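Local coordinates for putative agmatinase (Clostridium difficile, PDB 3LHL), which probably hydrolyses agmatine to putrescine and urea as a manganese-dependent member of the arginase family, at residues Arg127-Asn131 with Asn132-Ser136; His137-Val140 with Ile141-Trp145; Ile266-Glu269 with Leu270-Ile274. One frame throughout, in Å; residues are numbered along the deposited sequence.

Contact 1: residues Arg127-Asn131 with Asn132-Ser136. With PO4 (phosphate ion), chain F.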
loop_
_atom_site.group_PDB
_atom_site.type_symbol
_atom_site.label_atom_id
_atom_site.label_comp_id
_atom_site.label_asym_id
_atom_site.label_seq_id
_atom_site.Cartn_x
_atom_site.Cartn_y
_atom_site.Cartn_z
ATOM N N ARG A 127 -16.433 4.659 1.856
ATOM C CA ARG A 127 -17.370 5.647 2.373
ATOM C C ARG A 127 -16.932 7.066 2.013
ATOM O O ARG A 127 -15.738 7.359 1.915
ATOM C CB ARG A 127 -17.553 5.494 3.885
ATOM C CG ARG A 127 -16.372 5.871 4.749
ATOM C CD ARG A 127 -16.656 5.416 6.177
ATOM N NE ARG A 127 -16.775 3.960 6.229
ATOM C CZ ARG A 127 -17.330 3.278 7.226
ATOM N NH1 ARG A 127 -17.835 3.914 8.276
ATOM N NH2 ARG A 127 -17.373 1.953 7.173
ATOM N N GLU A 128 -17.921 7.931 1.799
ATOM C CA GLU A 128 -17.694 9.322 1.419
ATOM C C GLU A 128 -17.005 10.125 2.523
ATOM O O GLU A 128 -16.143 10.956 2.247
ATOM C CB GLU A 128 -19.034 9.963 1.047
ATOM C CG GLU A 128 -18.963 11.412 0.559
ATOM C CD GLU A 128 -18.066 11.602 -0.657
ATOM O OE1 GLU A 128 -17.971 10.681 -1.497
ATOM O OE2 GLU A 128 -17.466 12.687 -0.780
ATOM N N GLU A 129 -17.383 9.871 3.773
ATOM C CA GLU A 129 -16.784 10.572 4.900
ATOM C C GLU A 129 -16.615 9.652 6.093
ATOM O O GLU A 129 -17.230 8.591 6.172
ATOM C CB GLU A 129 -17.649 11.754 5.356
ATOM C CG GLU A 129 -17.826 12.885 4.370
ATOM C CD GLU A 129 -18.444 14.110 5.034
ATOM O OE1 GLU A 129 -19.272 13.935 5.958
ATOM O OE2 GLU A 129 -18.105 15.244 4.634
ATOM N N TYR A 130 -15.777 10.084 7.027
ATOM C CA TYR A 130 -15.538 9.346 8.254
ATOM C C TYR A 130 -15.147 10.400 9.281
ATOM O O TYR A 130 -14.252 11.209 9.039
ATOM C CB TYR A 130 -14.421 8.316 8.069
ATOM C CG TYR A 130 -14.252 7.400 9.264
ATOM C CD1 TYR A 130 -15.326 6.655 9.751
ATOM C CD2 TYR A 130 -13.022 7.293 9.920
ATOM C CE1 TYR A 130 -15.186 5.826 10.868
ATOM C CE2 TYR A 130 -12.867 6.467 11.035
ATOM C CZ TYR A 130 -13.953 5.738 11.504
ATOM O OH TYR A 130 -13.812 4.936 12.615
ATOM N N ASN A 131 -15.833 10.398 10.419
ATOM C CA ASN A 131 -15.577 11.386 11.462
ATOM C C ASN A 131 -15.730 12.785 10.866
ATOM O O ASN A 131 -14.943 13.684 11.154
ATOM C CB ASN A 131 -14.172 11.213 12.054
ATOM C CG ASN A 131 -14.022 9.912 12.830
ATOM O OD1 ASN A 131 -14.915 9.524 13.583
ATOM N ND2 ASN A 131 -12.884 9.240 12.657
ATOM N N ASN A 132 -16.743 12.937 10.014
ATOM C CA ASN A 132 -17.062 14.207 9.364
ATOM C C ASN A 132 -16.024 14.763 8.388
ATOM O O ASN A 132 -16.111 15.923 7.992
ATOM C CB ASN A 132 -17.371 15.260 10.431
ATOM C CG ASN A 132 -18.535 14.858 11.323
ATOM O OD1 ASN A 132 -18.438 14.911 12.550
ATOM N ND2 ASN A 132 -19.643 14.454 10.709
ATOM N N SER A 133 -15.050 13.948 7.997
ATOM C CA SER A 133 -14.023 14.401 7.058
ATOM C C SER A 133 -14.048 13.593 5.763
ATOM O O SER A 133 -14.167 12.364 5.786
ATOM C CB SER A 133 -12.631 14.292 7.689
ATOM O OG SER A 133 -12.540 15.048 8.886
ATOM N N LYS A 134 -13.939 14.290 4.636
ATOM C CA LYS A 134 -13.928 13.639 3.335
ATOM C C LYS A 134 -12.580 12.966 3.135
ATOM O O LYS A 134 -12.467 11.983 2.407
ATOM C CB LYS A 134 -14.157 14.658 2.218
ATOM C CG LYS A 134 -15.571 15.214 2.167
ATOM C CD LYS A 134 -15.731 16.238 1.053
ATOM C CE LYS A 134 -17.094 16.919 1.133
ATOM N NZ LYS A 134 -17.240 18.041 0.157
ATOM N N ASN A 135 -11.557 13.507 3.785
ATOM C CA ASN A 135 -10.215 12.960 3.674
ATOM C C ASN A 135 -9.866 12.217 4.947
ATOM O O ASN A 135 -9.522 12.817 5.966
ATOM C CB ASN A 135 -9.208 14.081 3.407
ATOM C CG ASN A 135 -9.455 14.767 2.076
ATOM O OD1 ASN A 135 -9.540 14.111 1.039
ATOM N ND2 ASN A 135 -9.576 16.090 2.098
ATOM N N SER A 136 -9.972 10.896 4.871
ATOM C CA SER A 136 -9.703 10.010 5.991
ATOM C C SER A 136 -9.113 8.714 5.457
ATOM O O SER A 136 -9.172 8.445 4.253
ATOM C CB SER A 136 -11.015 9.714 6.725
ATOM O OG SER A 136 -10.895 8.599 7.589
HETATM P P PO4 F . -10.425 5.650 14.177
HETATM O O1 PO4 F . -11.361 4.709 13.510
HETATM O O2 PO4 F . -9.884 6.607 13.178
HETATM O O3 PO4 F . -11.149 6.401 15.236
HETATM O O4 PO4 F . -9.305 4.883 14.787
#
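The Y130 ring meets S136 along one edge, where OG comes within 3.4 Å of CD2 near the ring plane. At the far end of the ring is a phosphate ion, probably from the crystallisation liquor; phosphate O1 lies in the ring plane at the edge, and Y130 OH donates a 2.6 Å hydrogen bond to it. One face of the ring carries N131 CG, offset toward the rim. The backbone here is a tight hairpin-like turn, a type I' beta turn from Y130 to S133 with N131 and N132 at its corners, both in the left-handed region with positive phi. Y130 and S133 form a single antiparallel hydrogen-bonded pair. Y130 N gives to S133 O at 3.1 Å, and S133 N returns a bond of 3.0 Å to Y130 O. E129 CA adds a C-H contact to the same S133 O. With CG anti to the backbone N (chi1 -173°), the Y130 side chain is sent off beside the turn, past S136 and on to the phosphate, whose other hydrogen bonds come from the backbone N atoms of S22 and N23. This loop follows strand 115-120 of the arginase fold; S136, the buried residue here, has its side chain about 7 Å from a manganese ion, and its OG accepts a bond from A138 N. On the outer side, the K134 chain crosses E129 at an angle and meets its carboxylate with a methylene, while the charged ends, E129 OE2 and K134 NZ, stay 5.3 Å apart. E128 is instead bridged to R143 and K142, and what E129 offers K134 is OE2 lying 3.5 Å from CG.

Contact 2: residues His137-Val140 with Ile141-Trp145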
loop_
_atom_site.group_PDB
_atom_site.type_symbol
_atom_site.label_atom_id
_atom_site.label_comp_id
_atom_site.label_asym_id
_atom_site.label_seq_id
_atom_site.Cartn_x
_atom_site.Cartn_y
_atom_site.Cartn_z
ATOM N N HIS A 137 -8.544 7.907 6.345
ATOM C CA HIS A 137 -7.982 6.633 5.918
ATOM C C HIS A 137 -9.110 5.725 5.420
ATOM O O HIS A 137 -8.887 4.844 4.589
ATOM C CB HIS A 137 -7.243 5.948 7.080
ATOM C CG HIS A 137 -8.077 5.757 8.311
ATOM N ND1 HIS A 137 -8.212 6.730 9.280
ATOM C CD2 HIS A 137 -8.810 4.700 8.738
ATOM C CE1 HIS A 137 -8.989 6.280 10.251
ATOM N NE2 HIS A 137 -9.365 5.052 9.947
ATOM N N ALA A 138 -10.321 5.969 5.919
ATOM C CA ALA A 138 -11.499 5.169 5.569
ATOM C C ALA A 138 -12.249 5.594 4.305
ATOM O O ALA A 138 -13.228 4.949 3.915
ATOM C CB ALA A 138 -12.468 5.151 6.745
ATOM N N THR A 139 -11.800 6.671 3.665
ATOM C CA THR A 139 -12.457 7.151 2.453
ATOM C C THR A 139 -11.469 7.234 1.298
ATOM O O THR A 139 -11.832 7.657 0.203
ATOM C CB THR A 139 -13.030 8.570 2.647
ATOM O OG1 THR A 139 -11.944 9.498 2.751
ATOM C CG2 THR A 139 -13.885 8.656 3.919
ATOM N N VAL A 140 -10.226 6.828 1.538
ATOM C CA VAL A 140 -9.188 6.926 0.518
ATOM C C VAL A 140 -9.533 6.361 -0.867
ATOM O O VAL A 140 -9.258 7.005 -1.880
ATOM C CB VAL A 140 -7.843 6.299 1.016
ATOM C CG1 VAL A 140 -7.960 4.778 1.126
ATOM C CG2 VAL A 140 -6.712 6.696 0.076
ATOM N N ILE A 141 -10.143 5.183 -0.926
ATOM C CA ILE A 141 -10.472 4.611 -2.225
ATOM C C ILE A 141 -11.590 5.377 -2.919
ATOM O O ILE A 141 -11.626 5.449 -4.148
ATOM C CB ILE A 141 -10.848 3.111 -2.105
ATOM C CG1 ILE A 141 -9.663 2.337 -1.525
ATOM C CG2 ILE A 141 -11.199 2.537 -3.480
ATOM C CD1 ILE A 141 -8.378 2.501 -2.317
ATOM N N LYS A 142 -12.502 5.951 -2.138
ATOM C CA LYS A 142 -13.591 6.727 -2.716
ATOM C C LYS A 142 -12.964 7.969 -3.345
ATOM O O LYS A 142 -13.337 8.377 -4.443
ATOM C CB LYS A 142 -14.597 7.130 -1.636
ATOM C CG LYS A 142 -15.803 7.898 -2.163
ATOM C CD LYS A 142 -16.609 7.064 -3.156
ATOM C CE LYS A 142 -17.710 7.885 -3.806
ATOM N NZ LYS A 142 -18.676 8.430 -2.810
ATOM N N ARG A 143 -11.998 8.560 -2.646
ATOM C CA ARG A 143 -11.309 9.740 -3.160
ATOM C C ARG A 143 -10.624 9.400 -4.475
ATOM O O ARG A 143 -10.679 10.172 -5.431
ATOM C CB ARG A 143 -10.258 10.235 -2.165
ATOM C CG ARG A 143 -10.852 10.886 -0.940
ATOM C CD ARG A 143 -11.802 12.005 -1.346
ATOM N NE ARG A 143 -12.953 12.006 -0.458
ATOM C CZ ARG A 143 -14.207 11.829 -0.851
ATOM N NH1 ARG A 143 -14.494 11.644 -2.132
ATOM N NH2 ARG A 143 -15.173 11.810 0.053
ATOM N N ILE A 144 -9.981 8.237 -4.516
ATOM C CA ILE A 144 -9.293 7.802 -5.718
ATOM C C ILE A 144 -10.274 7.498 -6.844
ATOM O O ILE A 144 -9.992 7.776 -8.004
ATOM C CB ILE A 144 -8.412 6.569 -5.435
ATOM C CG1 ILE A 144 -7.240 6.989 -4.535
ATOM C CG2 ILE A 144 -7.938 5.947 -6.750
ATOM C CD1 ILE A 144 -6.311 5.861 -4.122
ATOM N N TRP A 145 -11.429 6.940 -6.505
ATOM C CA TRP A 145 -12.426 6.643 -7.522
ATOM C C TRP A 145 -12.910 7.947 -8.165
ATOM O O TRP A 145 -13.226 7.980 -9.356
ATOM C CB TRP A 145 -13.618 5.902 -6.919
ATOM C CG TRP A 145 -14.699 5.649 -7.923
ATOM C CD1 TRP A 145 -14.725 4.669 -8.876
ATOM C CD2 TRP A 145 -15.886 6.430 -8.115
ATOM N NE1 TRP A 145 -15.857 4.793 -9.653
ATOM C CE2 TRP A 145 -16.586 5.865 -9.207
ATOM C CE3 TRP A 145 -16.425 7.554 -7.471
ATOM C CZ2 TRP A 145 -17.801 6.388 -9.671
ATOM C CZ3 TRP A 145 -17.632 8.075 -7.931
ATOM C CH2 TRP A 145 -18.308 7.490 -9.023
#
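T139 O receives two backbone N-H groups from the helix: R143 N at 3.0 Å in a straight bond (161°) and, weakly, K142 N at an angle of only 120°. One residue on, V140 O receives I144 N at 3.0 Å. T139 occupies the N-cap position of helix 140-148, but its side chain makes no capping bond. A chi1 of 70° turns OG1 back toward the preceding loop, where it bonds K134 O and S136 N and so ties the helix start to that loop. R143 crosses T139 at a slant, its CG 4.1 Å from T139 OG1; beyond, its guanidinium forms a salt bridge with D146, and R143 NE bonds K134 O. The helix follows strand 115-120 in the alpha/beta fold of the arginase family, and its first turn abuts the metal site: the V140 side chain is about 5 Å from a manganese ion and touches D125, one of its ligands. V140 CG1 also packs on I141 CG1 at 4.0 Å, while V140 CG2 reaches I144 CD1 at 4.3 Å. I141 and I144 then lean on strands 115-120 and 153-158, and I144 also meets T101 and F105 of helix 101-111.

Contact 3: residues Ile266-Glu269 with Leu270-Ile274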
loop_
_atom_site.group_PDB
_atom_site.type_symbol
_atom_site.label_atom_id
_atom_site.label_comp_id
_atom_site.label_asym_id
_atom_site.label_seq_id
_atom_site.Cartn_x
_atom_site.Cartn_y
_atom_site.Cartn_z
ATOM N N ILE A 266 7.414 -8.144 3.911
ATOM C CA ILE A 266 6.582 -7.735 2.791
ATOM C C ILE A 266 7.303 -6.629 2.022
ATOM O O ILE A 266 7.311 -6.611 0.794
ATOM C CB ILE A 266 5.193 -7.257 3.280
ATOM C CG1 ILE A 266 4.387 -8.467 3.765
ATOM C CG2 ILE A 266 4.448 -6.536 2.158
ATOM C CD1 ILE A 266 3.000 -8.133 4.281
ATOM N N LEU A 267 7.925 -5.717 2.755
ATOM C CA LEU A 267 8.662 -4.631 2.128
ATOM C C LEU A 267 9.752 -5.217 1.225
ATOM O O LEU A 267 9.914 -4.801 0.071
ATOM C CB LEU A 267 9.290 -3.733 3.198
ATOM C CG LEU A 267 10.297 -2.690 2.710
ATOM C CD1 LEU A 267 9.641 -1.741 1.720
ATOM C CD2 LEU A 267 10.848 -1.927 3.904
ATOM N N ARG A 268 10.490 -6.190 1.748
ATOM C CA ARG A 268 11.563 -6.810 0.973
ATOM C C ARG A 268 11.076 -7.464 -0.315
ATOM O O ARG A 268 11.589 -7.165 -1.396
ATOM C CB ARG A 268 12.301 -7.860 1.800
ATOM C CG ARG A 268 13.496 -8.453 1.060
ATOM C CD ARG A 268 14.091 -9.619 1.814
ATOM N NE ARG A 268 13.194 -10.768 1.811
ATOM C CZ ARG A 268 13.326 -11.826 2.603
ATOM N NH1 ARG A 268 14.320 -11.884 3.478
ATOM N NH2 ARG A 268 12.464 -12.828 2.516
ATOM N N GLU A 269 10.090 -8.351 -0.202
ATOM C CA GLU A 269 9.574 -9.052 -1.374
ATOM C C GLU A 269 9.076 -8.082 -2.446
ATOM O O GLU A 269 9.307 -8.294 -3.638
ATOM C CB GLU A 269 8.447 -10.016 -0.975
ATOM C CG GLU A 269 8.774 -10.907 0.224
ATOM C CD GLU A 269 9.997 -11.793 0.008
ATOM O OE1 GLU A 269 9.828 -13.012 -0.225
ATOM O OE2 GLU A 269 11.130 -11.271 0.072
ATOM N N LEU A 270 8.396 -7.019 -2.024
ATOM C CA LEU A 270 7.886 -6.040 -2.975
ATOM C C LEU A 270 9.014 -5.300 -3.677
ATOM O O LEU A 270 8.943 -5.068 -4.877
ATOM C CB LEU A 270 6.954 -5.047 -2.279
ATOM C CG LEU A 270 5.567 -5.609 -1.938
ATOM C CD1 LEU A 270 4.768 -4.582 -1.162
ATOM C CD2 LEU A 270 4.842 -5.985 -3.226
ATOM N N CYS A 271 10.053 -4.927 -2.934
ATOM C CA CYS A 271 11.185 -4.237 -3.538
ATOM C C CYS A 271 11.807 -5.166 -4.572
ATOM O O CYS A 271 12.109 -4.758 -5.691
ATOM C CB CYS A 271 12.233 -3.870 -2.483
ATOM S SG CYS A 271 11.811 -2.446 -1.445
ATOM N N LEU A 272 11.996 -6.425 -4.191
ATOM C CA LEU A 272 12.580 -7.401 -5.096
ATOM C C LEU A 272 11.752 -7.508 -6.375
ATOM O O LEU A 272 12.270 -7.359 -7.482
ATOM C CB LEU A 272 12.670 -8.762 -4.403
ATOM C CG LEU A 272 13.711 -8.820 -3.281
ATOM C CD1 LEU A 272 13.617 -10.141 -2.538
ATOM C CD2 LEU A 272 15.102 -8.631 -3.877
ATOM N N ILE A 273 10.460 -7.747 -6.211
ATOM C CA ILE A 273 9.547 -7.878 -7.337
ATOM C C ILE A 273 9.590 -6.687 -8.293
ATOM O O ILE A 273 9.710 -6.859 -9.504
ATOM C CB ILE A 273 8.102 -8.102 -6.816
ATOM C CG1 ILE A 273 7.731 -9.568 -7.001
ATOM C CG2 ILE A 273 7.108 -7.185 -7.510
ATOM C CD1 ILE A 273 8.706 -10.508 -6.357
ATOM N N ILE A 274 9.495 -5.482 -7.745
ATOM C CA ILE A 274 9.510 -4.280 -8.564
ATOM C C ILE A 274 10.893 -4.046 -9.168
ATOM O O ILE A 274 11.018 -3.770 -10.362
ATOM C CB ILE A 274 9.086 -3.039 -7.730
ATOM C CG1 ILE A 274 7.680 -3.251 -7.169
ATOM C CG2 ILE A 274 9.104 -1.787 -8.598
ATOM C CD1 ILE A 274 7.251 -2.190 -6.185
#
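I266 lies alongside L270 one turn further on, the two side chains pointing the same way, with I266 CG2 3.9 Å from L270 CD1. On the next flank L267 CD1 touches C271 SG at 3.9 Å; L267, L270 and C271 all face F92 of strand 90-95, while I266 and L270 also meet F231 of helix 229-235. Beneath them runs the ladder of an ordinary alpha helix, part of the long C-terminal helix 258-278 that packs against the parallel sheet of the arginase fold. L270 N, C271 N, L272 N and I273 N each bond to the carbonyl four residues back, the L272 N to R268 O bond measuring 2.9 Å at 169°. The third flank mixes an ion pair with a leucine. A chi1 of -176° swings R268 CG away from its own N, and the chain runs beside L272, with R268 CG 4.0 Å from L272 CD1. The bend at chi3 turns the guanidinium back to the neighbouring E269, whose own chain is folded at chi2. R268 NE then donates to E269 OE2 at 2.7 Å, with OE2 in the guanidinium plane but approached from above the carboxylate plane; the NH2 bond to the same oxygen is weak. L272 CD1 rests 3.8 Å from E269 OE2, an apolar neighbour to the ion pair. E269 OE1 is hydrogen-bonded to S45 OG and R268 NH1 to E42 O. Both residues are buried; the salt bridge and these outside bonds probably offset the cost of burying their charges, and the pairing would be expected to favour the ionised form of each.

In the fold
From the N terminus, the chain leaves strand 115-120, passes the metal ligands D121, H123 and D125, and turns back on itself in contact 1, a surface turn. Contact 2 follows without a gap and starts helix 140-148, which sits against strands 115-120 and 153-158. The two, about 9 Å apart between centres, touch through polar bonds and packing between the loop and the start of the helix. No contact is enclosed by another: all three are local and come in series. Contact 3 is far along the chain, on the opposite side of its centre, about 25 Å from contact 2 between centres; there helix 258-278 joins strand 90-95 to helices 224-227 and 229-235.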